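Local coordinates for protein ribonucleoside-diphosphate reductase (Pseudomonas aeruginosa, PDB 5IM3) that probably reduces ribonucleoside diphosphates to deoxyribonucleotides for DNA synthesis, and binds the allosteric nucleotide dATP, including a pair in its N-terminal ATP cone, at residues Ile35-Thr40 against His97-Gln102; Arg186-Asn191 against Thr203-Thr208; Ser147-Arg152 against Leu192-Ala197; Val213-Asn218 against Trp819-Val824. One frame throughout, in Å; residues are numbered along the deposited sequence.

Contact 1 (Ile35-Thr40 against His97-Gln102). With DTP (2'-deoxyadenosine 5'-triphosphate), chain C; DTP (2'-deoxyadenosine 5'-triphosphate), chain D.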
# COMPACT_ATOMS: atom_id res chain seq x y z
N ILE A 35 5.00 45.86 41.19
CA ILE A 35 4.48 47.17 40.80
C ILE A 35 3.09 47.31 41.39
O ILE A 35 2.14 46.67 40.92
CB ILE A 35 4.45 47.33 39.27
CG1 ILE A 35 5.83 47.02 38.66
CG2 ILE A 35 4.02 48.74 38.90
CD1 ILE A 35 5.79 46.78 37.17
N LYS A 36 2.96 48.13 42.43
CA LYS A 36 1.66 48.35 43.05
C LYS A 36 0.67 48.92 42.03
O LYS A 36 1.02 49.24 40.89
CB LYS A 36 1.79 49.29 44.25
CG LYS A 36 2.42 48.64 45.47
CD LYS A 36 1.36 48.04 46.40
CE LYS A 36 0.63 49.12 47.18
NZ LYS A 36 -0.44 48.55 48.05
N ARG A 37 -0.58 49.05 42.46
CA ARG A 37 -1.63 49.56 41.58
C ARG A 37 -1.23 50.90 40.99
O ARG A 37 -1.56 51.21 39.83
CB ARG A 37 -2.94 49.69 42.35
CG ARG A 37 -3.49 48.38 42.86
CD ARG A 37 -4.91 48.12 42.40
NE ARG A 37 -5.18 46.70 42.21
CZ ARG A 37 -5.45 45.84 43.19
NH1 ARG A 37 -5.48 46.25 44.45
NH2 ARG A 37 -5.68 44.56 42.90
N ASN A 38 -0.52 51.73 41.76
CA ASN A 38 -0.13 53.07 41.33
C ASN A 38 1.35 53.27 41.66
O ASN A 38 1.70 53.76 42.73
CB ASN A 38 -1.01 54.12 41.99
CG ASN A 38 -1.21 53.87 43.47
OD1 ASN A 38 -0.92 52.78 43.97
ND2 ASN A 38 -1.73 54.86 44.18
N GLY A 39 2.21 52.86 40.73
CA GLY A 39 3.60 53.27 40.73
C GLY A 39 4.51 52.57 41.72
O GLY A 39 5.45 51.88 41.31
N THR A 40 4.25 52.74 43.01
CA THR A 40 5.22 52.37 44.03
C THR A 40 5.67 50.92 43.87
O THR A 40 4.95 50.09 43.32
CB THR A 40 4.63 52.58 45.43
OG1 THR A 40 3.54 51.68 45.63
CG2 THR A 40 4.15 54.01 45.61
N HIS A 97 3.42 42.85 37.91
CA HIS A 97 2.28 43.70 38.21
C HIS A 97 1.38 43.06 39.25
O HIS A 97 1.32 41.83 39.38
CB HIS A 97 1.48 43.99 36.94
CG HIS A 97 2.14 44.98 36.03
ND1 HIS A 97 3.01 44.60 35.03
CD2 HIS A 97 2.07 46.33 35.97
CE1 HIS A 97 3.44 45.67 34.39
NE2 HIS A 97 2.88 46.73 34.94
N ILE A 98 0.68 43.90 40.01
CA ILE A 98 -0.19 43.41 41.07
C ILE A 98 -1.30 42.55 40.49
O ILE A 98 -1.69 41.52 41.07
CB ILE A 98 -0.74 44.59 41.90
CG1 ILE A 98 -1.33 44.10 43.22
CG2 ILE A 98 -1.76 45.38 41.09
CD1 ILE A 98 -0.29 43.86 44.28
N GLU A 99 -1.84 42.95 39.33
CA GLU A 99 -2.88 42.16 38.69
C GLU A 99 -2.33 40.85 38.14
O GLU A 99 -3.07 39.87 38.02
CB GLU A 99 -3.54 42.97 37.56
CG GLU A 99 -4.14 44.29 38.02
CD GLU A 99 -5.29 44.11 38.99
OE1 GLU A 99 -6.08 43.17 38.81
OE2 GLU A 99 -5.39 44.91 39.95
N GLU A 100 -1.04 40.82 37.80
CA GLU A 100 -0.41 39.59 37.35
C GLU A 100 -0.41 38.54 38.46
O GLU A 100 -0.49 37.34 38.19
CB GLU A 100 1.01 39.88 36.88
CG GLU A 100 1.51 39.00 35.74
CD GLU A 100 2.74 39.57 35.06
OE1 GLU A 100 2.90 40.81 35.04
OE2 GLU A 100 3.56 38.77 34.54
N ILE A 101 -0.34 38.99 39.72
CA ILE A 101 -0.37 38.07 40.85
C ILE A 101 -1.79 37.62 41.14
O ILE A 101 -2.04 36.44 41.39
CB ILE A 101 0.27 38.75 42.08
CG1 ILE A 101 1.67 39.26 41.73
CG2 ILE A 101 0.30 37.77 43.27
CD1 ILE A 101 2.31 40.06 42.80
N GLN A 102 -2.75 38.56 41.12
CA GLN A 102 -4.15 38.21 41.32
C GLN A 102 -4.59 37.13 40.34
O GLN A 102 -5.32 36.21 40.71
CB GLN A 102 -5.02 39.45 41.18
CG GLN A 102 -4.88 40.47 42.31
CD GLN A 102 -5.67 40.09 43.55
OE1 GLN A 102 -5.42 39.05 44.16
NE2 GLN A 102 -6.63 40.93 43.92
PG DTP C . -4.17 47.27 49.66
O1G DTP C . -3.60 47.09 51.02
O2G DTP C . -5.27 46.24 49.34
O3G DTP C . -4.75 48.65 49.45
PB DTP C . -3.06 45.82 47.50
O1B DTP C . -4.37 45.66 46.84
O2B DTP C . -1.93 45.95 46.49
O3B DTP C . -3.09 47.04 48.52
PA DTP C . -3.98 43.64 49.03
O1A DTP C . -3.56 42.97 50.28
O2A DTP C . -5.31 44.39 49.14
O3A DTP C . -2.84 44.60 48.49
O5' DTP C . -4.07 42.65 47.84
C5' DTP C . -2.90 41.87 47.62
C4' DTP C . -2.93 41.19 46.28
O4' DTP C . -1.73 41.50 45.56
C3' DTP C . -2.94 39.67 46.38
O3' DTP C . -3.48 39.07 45.20
C2' DTP C . -1.46 39.35 46.53
C1' DTP C . -0.75 40.51 45.83
N9 DTP C . 0.33 41.11 46.62
C8 DTP C . 0.25 42.08 47.58
N7 DTP C . 1.38 42.35 48.17
C5 DTP C . 2.28 41.49 47.55
C6 DTP C . 3.66 41.28 47.73
N6 DTP C . 4.38 41.86 48.71
N1 DTP C . 4.26 40.38 46.93
C2 DTP C . 3.52 39.73 46.02
N3 DTP C . 2.21 39.82 45.79
C4 DTP C . 1.65 40.73 46.59
PG DTP D . -8.60 47.04 47.00
O1G DTP D . -7.40 46.83 47.78
O2G DTP D . -9.81 47.35 47.82
O3G DTP D . -8.44 48.09 45.94
PB DTP D . -8.40 44.22 46.33
O1B DTP D . -6.93 44.21 46.47
O2B DTP D . -8.82 43.38 45.14
O3B DTP D . -8.94 45.71 46.20
PA DTP D . -8.55 43.71 49.17
O1A DTP D . -9.69 43.84 50.10
O2A DTP D . -7.52 44.84 49.35
O3A DTP D . -9.08 43.69 47.67
O5' DTP D . -7.78 42.34 49.25
C5' DTP D . -8.52 41.13 49.43
C4' DTP D . -8.21 40.11 48.35
O4' DTP D . -8.44 38.79 48.88
C3' DTP D . -9.07 40.24 47.09
O3' DTP D . -8.25 40.38 45.93
C2' DTP D . -9.85 38.92 47.02
C1' DTP D . -9.66 38.29 48.39
N9 DTP D . -10.72 38.57 49.36
C8 DTP D . -10.69 39.42 50.43
N7 DTP D . -11.83 39.50 51.08
C5 DTP D . -12.67 38.64 50.37
C6 DTP D . -14.02 38.28 50.54
N6 DTP D . -14.82 38.81 51.47
N1 DTP D . -14.54 37.38 49.68
C2 DTP D . -13.76 36.89 48.72
N3 DTP D . -12.48 37.17 48.45
C4 DTP D . -11.99 38.06 49.32

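Contact 2 (Arg186-Asn191 against Thr203-Thr208)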
# COMPACT_ATOMS: atom_id res chain seq x y z
N ARG A 186 -16.85 56.16 14.35
CA ARG A 186 -16.04 56.08 15.57
C ARG A 186 -14.84 55.16 15.37
O ARG A 186 -13.70 55.53 15.69
CB ARG A 186 -16.89 55.62 16.74
CG ARG A 186 -17.90 56.65 17.23
CD ARG A 186 -18.59 56.22 18.51
NE ARG A 186 -19.82 55.46 18.26
CZ ARG A 186 -19.91 54.13 18.27
NH1 ARG A 186 -18.84 53.38 18.52
NH2 ARG A 186 -21.08 53.55 18.03
N GLU A 187 -15.08 53.96 14.84
CA GLU A 187 -13.99 53.00 14.67
C GLU A 187 -12.92 53.54 13.73
O GLU A 187 -11.73 53.30 13.93
CB GLU A 187 -14.54 51.67 14.15
CG GLU A 187 -13.55 50.52 14.18
CD GLU A 187 -13.30 49.99 15.58
OE1 GLU A 187 -13.94 50.50 16.53
OE2 GLU A 187 -12.47 49.07 15.73
N THR A 188 -13.33 54.27 12.69
CA THR A 188 -12.37 54.93 11.82
C THR A 188 -11.56 55.97 12.59
O THR A 188 -10.34 55.87 12.69
CB THR A 188 -13.09 55.60 10.64
OG1 THR A 188 -14.16 56.41 11.13
CG2 THR A 188 -13.64 54.56 9.68
N LEU A 189 -12.25 56.96 13.17
CA LEU A 189 -11.61 58.10 13.82
C LEU A 189 -10.46 57.68 14.73
O LEU A 189 -9.54 58.47 14.98
CB LEU A 189 -12.66 58.89 14.61
CG LEU A 189 -12.30 60.30 15.11
CD1 LEU A 189 -11.69 60.27 16.51
CD2 LEU A 189 -11.36 61.02 14.14
N LYS A 190 -10.49 56.44 15.22
CA LYS A 190 -9.40 55.92 16.04
C LYS A 190 -8.07 55.99 15.30
O LYS A 190 -7.12 56.63 15.75
CB LYS A 190 -9.72 54.49 16.46
CG LYS A 190 -8.55 53.69 17.03
CD LYS A 190 -8.10 54.23 18.38
CE LYS A 190 -7.06 53.32 19.01
NZ LYS A 190 -6.64 53.80 20.36
N ASN A 191 -7.98 55.32 14.14
CA ASN A 191 -6.70 55.07 13.48
C ASN A 191 -6.33 56.20 12.51
O ASN A 191 -6.11 55.99 11.32
CB ASN A 191 -6.75 53.73 12.75
CG ASN A 191 -6.94 52.56 13.69
OD1 ASN A 191 -8.07 52.20 14.04
ND2 ASN A 191 -5.84 51.94 14.11
N THR A 203 -9.19 55.10 2.53
CA THR A 203 -8.82 53.70 2.69
C THR A 203 -9.01 53.24 4.13
O THR A 203 -9.35 52.08 4.38
CB THR A 203 -7.38 53.46 2.24
OG1 THR A 203 -6.48 54.05 3.19
CG2 THR A 203 -7.13 54.07 0.86
N ALA A 204 -8.81 54.15 5.09
CA ALA A 204 -9.08 53.82 6.49
C ALA A 204 -10.58 53.60 6.71
O ALA A 204 -10.97 52.70 7.46
CB ALA A 204 -8.57 54.93 7.40
N LEU A 205 -11.42 54.40 6.06
CA LEU A 205 -12.86 54.16 6.12
C LEU A 205 -13.22 52.82 5.50
O LEU A 205 -14.08 52.10 6.01
CB LEU A 205 -13.61 55.29 5.41
CG LEU A 205 -14.32 56.30 6.31
CD1 LEU A 205 -13.33 57.07 7.17
CD2 LEU A 205 -15.16 57.25 5.46
N VAL A 206 -12.56 52.47 4.39
CA VAL A 206 -12.84 51.20 3.74
C VAL A 206 -12.33 50.04 4.58
O VAL A 206 -12.99 49.00 4.69
CB VAL A 206 -12.22 51.19 2.32
CG1 VAL A 206 -12.40 49.83 1.66
CG2 VAL A 206 -12.84 52.29 1.47
N MET A 207 -11.16 50.20 5.21
CA MET A 207 -10.58 49.11 5.99
C MET A 207 -11.52 48.68 7.11
O MET A 207 -11.73 47.48 7.32
CB MET A 207 -9.23 49.54 6.56
CG MET A 207 -8.06 49.39 5.59
SD MET A 207 -7.70 47.66 5.21
CE MET A 207 -6.31 47.84 4.09
N THR A 208 -12.09 49.64 7.84
CA THR A 208 -12.98 49.33 8.94
C THR A 208 -14.44 49.22 8.50
O THR A 208 -15.33 49.19 9.35
CB THR A 208 -12.86 50.39 10.04
OG1 THR A 208 -13.62 51.55 9.70
CG2 THR A 208 -11.40 50.78 10.26

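Contact 3 (Ser147-Arg152 against Leu192-Ala197)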
# COMPACT_ATOMS: atom_id res chain seq x y z
N SER A 147 -8.35 68.53 16.29
CA SER A 147 -8.65 67.62 15.20
C SER A 147 -7.38 67.43 14.38
O SER A 147 -6.45 68.24 14.44
CB SER A 147 -9.78 68.13 14.31
OG SER A 147 -9.95 67.28 13.19
N ILE A 148 -7.37 66.35 13.61
CA ILE A 148 -6.26 66.08 12.72
C ILE A 148 -6.33 67.01 11.52
O ILE A 148 -7.42 67.38 11.05
CB ILE A 148 -6.28 64.59 12.31
CG1 ILE A 148 -5.78 63.73 13.47
CG2 ILE A 148 -5.45 64.35 11.04
CD1 ILE A 148 -6.18 62.28 13.38
N ARG A 149 -5.17 67.40 11.02
CA ARG A 149 -5.06 68.23 9.82
C ARG A 149 -4.81 67.33 8.62
O ARG A 149 -3.81 66.60 8.58
CB ARG A 149 -3.95 69.26 9.98
CG ARG A 149 -4.26 70.35 10.99
CD ARG A 149 -3.03 71.15 11.36
NE ARG A 149 -2.12 70.40 12.23
CZ ARG A 149 -0.96 70.86 12.67
NH1 ARG A 149 -0.54 72.07 12.34
NH2 ARG A 149 -0.20 70.10 13.46
N ILE A 150 -5.72 67.36 7.65
CA ILE A 150 -5.61 66.53 6.46
C ILE A 150 -4.62 67.17 5.50
O ILE A 150 -4.75 68.35 5.16
CB ILE A 150 -6.99 66.34 5.80
CG1 ILE A 150 -8.00 65.80 6.82
CG2 ILE A 150 -6.89 65.42 4.60
CD1 ILE A 150 -7.59 64.48 7.47
N THR A 151 -3.64 66.39 5.06
CA THR A 151 -2.61 66.88 4.16
C THR A 151 -3.08 66.78 2.71
O THR A 151 -3.50 65.71 2.26
CB THR A 151 -1.31 66.10 4.34
OG1 THR A 151 -1.49 64.74 3.91
CG2 THR A 151 -0.87 66.11 5.79
N ARG A 152 -3.02 67.90 2.00
CA ARG A 152 -3.43 67.95 0.61
C ARG A 152 -2.30 67.49 -0.31
O ARG A 152 -1.13 67.47 0.07
CB ARG A 152 -3.88 69.37 0.24
CG ARG A 152 -4.23 69.56 -1.22
CD ARG A 152 -4.88 70.90 -1.48
NE ARG A 152 -4.76 71.28 -2.88
CZ ARG A 152 -5.45 70.73 -3.87
NH1 ARG A 152 -6.32 69.75 -3.63
NH2 ARG A 152 -5.27 71.14 -5.12
N LEU A 192 -6.26 57.42 13.05
CA LEU A 192 -5.79 58.57 12.29
C LEU A 192 -4.81 59.37 13.13
O LEU A 192 -4.88 59.38 14.36
CB LEU A 192 -6.94 59.48 11.84
CG LEU A 192 -7.99 58.90 10.89
CD1 LEU A 192 -9.00 58.09 11.65
CD2 LEU A 192 -8.69 60.02 10.11
N TYR A 193 -3.90 60.05 12.44
CA TYR A 193 -2.81 60.78 13.07
C TYR A 193 -2.71 62.17 12.46
O TYR A 193 -3.14 62.40 11.32
CB TYR A 193 -1.47 60.03 12.90
CG TYR A 193 -1.18 59.62 11.47
CD1 TYR A 193 -0.33 60.37 10.67
CD2 TYR A 193 -1.76 58.48 10.92
CE1 TYR A 193 -0.07 60.00 9.36
CE2 TYR A 193 -1.50 58.10 9.62
CZ TYR A 193 -0.65 58.86 8.84
OH TYR A 193 -0.39 58.49 7.54
N ASP A 194 -2.16 63.11 13.22
CA ASP A 194 -1.93 64.45 12.69
C ASP A 194 -1.08 64.37 11.44
O ASP A 194 0.03 63.82 11.47
CB ASP A 194 -1.27 65.33 13.74
CG ASP A 194 -1.15 66.77 13.30
OD1 ASP A 194 -2.09 67.27 12.64
OD2 ASP A 194 -0.13 67.41 13.61
N GLY A 195 -1.59 64.90 10.34
CA GLY A 195 -0.90 64.83 9.07
C GLY A 195 -1.35 63.71 8.16
O GLY A 195 -0.57 63.30 7.29
N VAL A 196 -2.56 63.19 8.34
CA VAL A 196 -3.10 62.19 7.42
C VAL A 196 -3.38 62.84 6.07
O VAL A 196 -3.74 64.02 5.98
CB VAL A 196 -4.37 61.55 8.01
CG1 VAL A 196 -5.24 60.92 6.93
CG2 VAL A 196 -4.00 60.49 9.04
N ALA A 197 -3.21 62.06 5.01
CA ALA A 197 -3.59 62.49 3.67
C ALA A 197 -5.02 62.04 3.38
O ALA A 197 -5.44 60.96 3.80
CB ALA A 197 -2.64 61.93 2.62

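Contact 4 (Val213-Asn218 against Trp819-Val824)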
# COMPACT_ATOMS: atom_id res chain seq x y z
N VAL A 213 -18.35 43.07 7.37
CA VAL A 213 -19.17 42.19 6.55
C VAL A 213 -19.29 40.81 7.17
O VAL A 213 -20.25 40.08 6.88
CB VAL A 213 -18.62 42.08 5.11
CG1 VAL A 213 -18.38 43.47 4.52
CG2 VAL A 213 -17.34 41.25 5.07
N GLU A 214 -18.34 40.42 8.03
CA GLU A 214 -18.39 39.10 8.65
C GLU A 214 -19.64 38.95 9.51
O GLU A 214 -20.26 37.88 9.53
CB GLU A 214 -17.13 38.86 9.48
CG GLU A 214 -17.01 37.45 10.04
CD GLU A 214 -15.69 37.22 10.75
OE1 GLU A 214 -15.69 37.17 12.00
OE2 GLU A 214 -14.66 37.08 10.06
N ARG A 215 -20.02 40.00 10.24
CA ARG A 215 -21.20 39.95 11.09
C ARG A 215 -22.46 40.47 10.41
O ARG A 215 -23.56 40.21 10.89
CB ARG A 215 -20.96 40.74 12.38
CG ARG A 215 -19.81 40.22 13.23
CD ARG A 215 -20.08 38.84 13.82
NE ARG A 215 -21.00 38.87 14.96
CZ ARG A 215 -22.26 38.43 14.94
NH1 ARG A 215 -22.79 37.92 13.84
NH2 ARG A 215 -23.00 38.51 16.04
N GLU A 216 -22.31 41.19 9.30
CA GLU A 216 -23.47 41.70 8.57
C GLU A 216 -23.10 41.94 7.11
O GLU A 216 -22.37 42.89 6.80
CB GLU A 216 -23.99 42.98 9.21
CG GLU A 216 -25.06 43.70 8.39
CD GLU A 216 -26.25 42.82 8.09
OE1 GLU A 216 -26.57 41.95 8.93
OE2 GLU A 216 -26.86 42.99 7.01
N PRO A 217 -23.59 41.12 6.18
CA PRO A 217 -23.13 41.23 4.79
C PRO A 217 -23.43 42.58 4.15
O PRO A 217 -22.67 43.02 3.28
CB PRO A 217 -23.86 40.09 4.07
CG PRO A 217 -25.08 39.86 4.89
CD PRO A 217 -24.66 40.11 6.31
N ASN A 218 -24.50 43.26 4.57
CA ASN A 218 -24.87 44.52 3.95
C ASN A 218 -23.75 45.55 4.02
O ASN A 218 -23.78 46.53 3.27
CB ASN A 218 -26.14 45.08 4.59
CG ASN A 218 -27.39 44.37 4.11
OD1 ASN A 218 -27.48 43.96 2.95
ND2 ASN A 218 -28.36 44.22 5.00
N TRP A 819 -28.24 33.63 14.32
CA TRP A 819 -27.07 34.37 13.88
C TRP A 819 -26.45 35.06 15.09
O TRP A 819 -26.99 36.05 15.59
CB TRP A 819 -27.43 35.38 12.79
CG TRP A 819 -26.24 36.09 12.20
CD1 TRP A 819 -25.98 37.43 12.26
CD2 TRP A 819 -25.15 35.49 11.49
NE1 TRP A 819 -24.79 37.70 11.62
CE2 TRP A 819 -24.26 36.53 11.14
CE3 TRP A 819 -24.83 34.18 11.11
CZ2 TRP A 819 -23.09 36.31 10.42
CZ3 TRP A 819 -23.66 33.96 10.40
CH2 TRP A 819 -22.80 35.02 10.06
N ASP A 820 -25.32 34.54 15.55
CA ASP A 820 -24.66 35.04 16.75
C ASP A 820 -23.19 34.64 16.68
O ASP A 820 -22.78 33.89 15.78
CB ASP A 820 -25.33 34.48 18.02
CG ASP A 820 -25.68 33.02 17.91
OD1 ASP A 820 -24.83 32.23 17.44
OD2 ASP A 820 -26.81 32.65 18.30
N PRO A 821 -22.36 35.15 17.59
CA PRO A 821 -20.92 34.84 17.53
C PRO A 821 -20.60 33.35 17.51
O PRO A 821 -19.70 32.95 16.76
CB PRO A 821 -20.38 35.52 18.79
CG PRO A 821 -21.26 36.70 18.97
CD PRO A 821 -22.64 36.25 18.54
N VAL A 822 -21.29 32.52 18.30
CA VAL A 822 -20.94 31.10 18.33
C VAL A 822 -21.22 30.46 16.97
O VAL A 822 -20.45 29.62 16.50
CB VAL A 822 -21.69 30.37 19.46
CG1 VAL A 822 -21.30 30.95 20.82
CG2 VAL A 822 -23.19 30.44 19.26
N MET A 823 -22.31 30.86 16.31
CA MET A 823 -22.60 30.35 14.98
C MET A 823 -21.49 30.71 14.01
O MET A 823 -21.09 29.88 13.17
CB MET A 823 -23.94 30.89 14.48
CG MET A 823 -24.31 30.46 13.07
SD MET A 823 -24.48 28.68 12.88
CE MET A 823 -25.86 28.33 13.96
N VAL A 824 -20.97 31.93 14.10
CA VAL A 824 -19.86 32.34 13.24
C VAL A 824 -18.63 31.48 13.51
O VAL A 824 -17.94 31.05 12.58
CB VAL A 824 -19.56 33.84 13.43
CG1 VAL A 824 -18.29 34.24 12.68
CG2 VAL A 824 -20.74 34.68 12.98

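Contact 1 (Ile35-Thr40 against His97-Gln102)
R37 reaches over I98 to E99. NE and NH2 both donate to OE2 of E99, side-on, at 2.9 Å from NE and 3.0 Å from NH2; that oxygen lies almost exactly in the guanidinium plane. The carboxylate is turned 43° from this plane, and its other oxygen pairs with R125. I98 lies over one face of the guanidinium with CG1, and its CG2 is 3.8 Å from R37 NE, while CD1 points at the sugar of the chain C dATP. This is the N-terminal ATP cone, which holds two dATP molecules, and R37 sits between them. Its NH1 donates to O1B of the chain D nucleotide at 3.2 Å and, weakly, to O1B of the chain C one, joining the two phosphate tails. Q102 reads the chain D sugar through NE2, 2.6 Å from O3', with its OE1 bonded to Y121. At the other end I35 runs beside H97, placing CD1 over the imidazole face in a CH-pi contact, 3.8 Å from the centroid. Strand 33-35 meets strand 95-97 there in parallel, and I98 N makes a weak bond to I35 O where helix 98-111 begins.

Contact 2 (Arg186-Asn191 against Thr203-Thr208)
T188 pushes its methyl between L205 and T208. With OG1 held between the backbone N and the carbonyl carbon (chi1 51°), the hydroxyl turns back on its own helix to bond the carbonyls of E185 and I184, and CG2 is left as the group that faces across. It meets L205 CD1 at 3.6 Å and T208 OG1 at only 3.0 Å, a tight fit of methyl against hydroxyl. The same CG2 lies 3.9 Å from A204 O, a backbone carbonyl that T208 N also uses within the helix. L205 gets its branch to T188 by way of a strained first torsion, -105°, well off a staggered position. The two helices, 181-190 and 198-210, belong to the second ATP cone region of the chain and are joined by a short loop; their segments cross at 127° with the axes 9.1 Å apart, close enough for threonines and an alanine to line the meeting faces. T208 takes the same rotamer as T188, but with a different result: its OG1 looks into the contact and has no hydrogen-bonding partner in the model. E187 crosses T208 at a slant, its CG coming 4.2 Å from T208 CB, while the chain bends beyond CG. Behind the contact, L205 packs on L165, I168 and I169 of helix 162-173 and on L226 of helix 219-239.

Contact 3 (Ser147-Arg152 against Leu192-Ala197)
D194 and R149 find each other through two torsions. The carboxylate of D194 swings out opposite its backbone N (chi1 -173°), and the arginine chain bends at chi3, -74°, to turn its NE side toward it. The result is a two-pronged salt bridge between nearly coplanar groups, 5° apart: NE to OD1 at 3.2 Å and NH2 to OD2 at 2.7 Å, each oxygen using its syn lone pair. OD1 also takes a weak bond from the R149 backbone N. D194 and G195 occupy the middle of a type II turn from Y193 to V196, with G195 at positive phi and its N weakly bonded to R149 O. Further along, T151 N donates to V196 O over 2.5 Å, rather short as modelled, and T151 OG1 adds a weak bond to the same oxygen. I148 packs on the apolar side, its CD1 pressed to 3.3 Å from L192 CB, tighter than usual. In the second ATP cone this turn lies along strand 149-151, which pairs with the antiparallel strand 157-159, where L157 touches R149 and T151. Residues 192-197 belong to the connection between helices 181-190 and 198-210, and L192 and V196 both rest on V201 of the latter.

Contact 4 (Val213-Asn218 against Trp819-Val824)
W819 and R215 meet twice, once through the indole N-H and once over the ring. NE1 donates to the carbonyl O of R215 at 2.9 Å, nearly straight at 166°; the oxygen lies in the indole plane, whereas the N-H comes in 37° above the plane of the carbonyl. E214 O sits further round the same edge, 3.4 Å from CZ2. The R215 side chain, bent at chi2 and chi3, then folds back so that NH1 hangs over one indole face, 3.4 Å from CE2. V824 CG2 sits over that same face, offset toward the rim, with NH1 3.9 Å from it. The guanidinium and ring planes are 59° apart, so the arginine is far from stacked flat. Its own face is turned to the backbone where D820 leads into P821, NH2 approaching P821 CD to 3.4 Å. D820 caps helix 821-829 by accepting from M823 N and is salt-bridged to R839. E214 sends its carboxylate past V824 to K828 and T803. The contact joins the loop after helix 198-210, in the second ATP cone, to a helix of the barrel domain; L58 of the second subunit packs on P821. One hydrogen bond spans the two segments, and NH1, close to NE1, is a second donor that cannot bond to it, so R215 bonds through its backbone carbonyl while its guanidinium packs against the indole and the proline.

Contacts 2 and 3 belong to one small unit: their segments adjoin in sequence, their centres are 13 Å apart, and both belong to the second ATP cone. Contact 4 takes up the chain just beyond helix 198-210 and ties that unit to the barrel domain, its nearest atoms about 7 Å from those of contact 2. Contact 1 stands alone at the dATP pair, 56 Å from the chain centre and 34 to 38 Å, centre to centre, from the others, which lie away from the pockets of the bound nucleotides. A link runs through the assembly instead: T54 and L58 of the second subunit, on its helix 46-60 in the nucleotide-binding cone, pack against residues of contact 4.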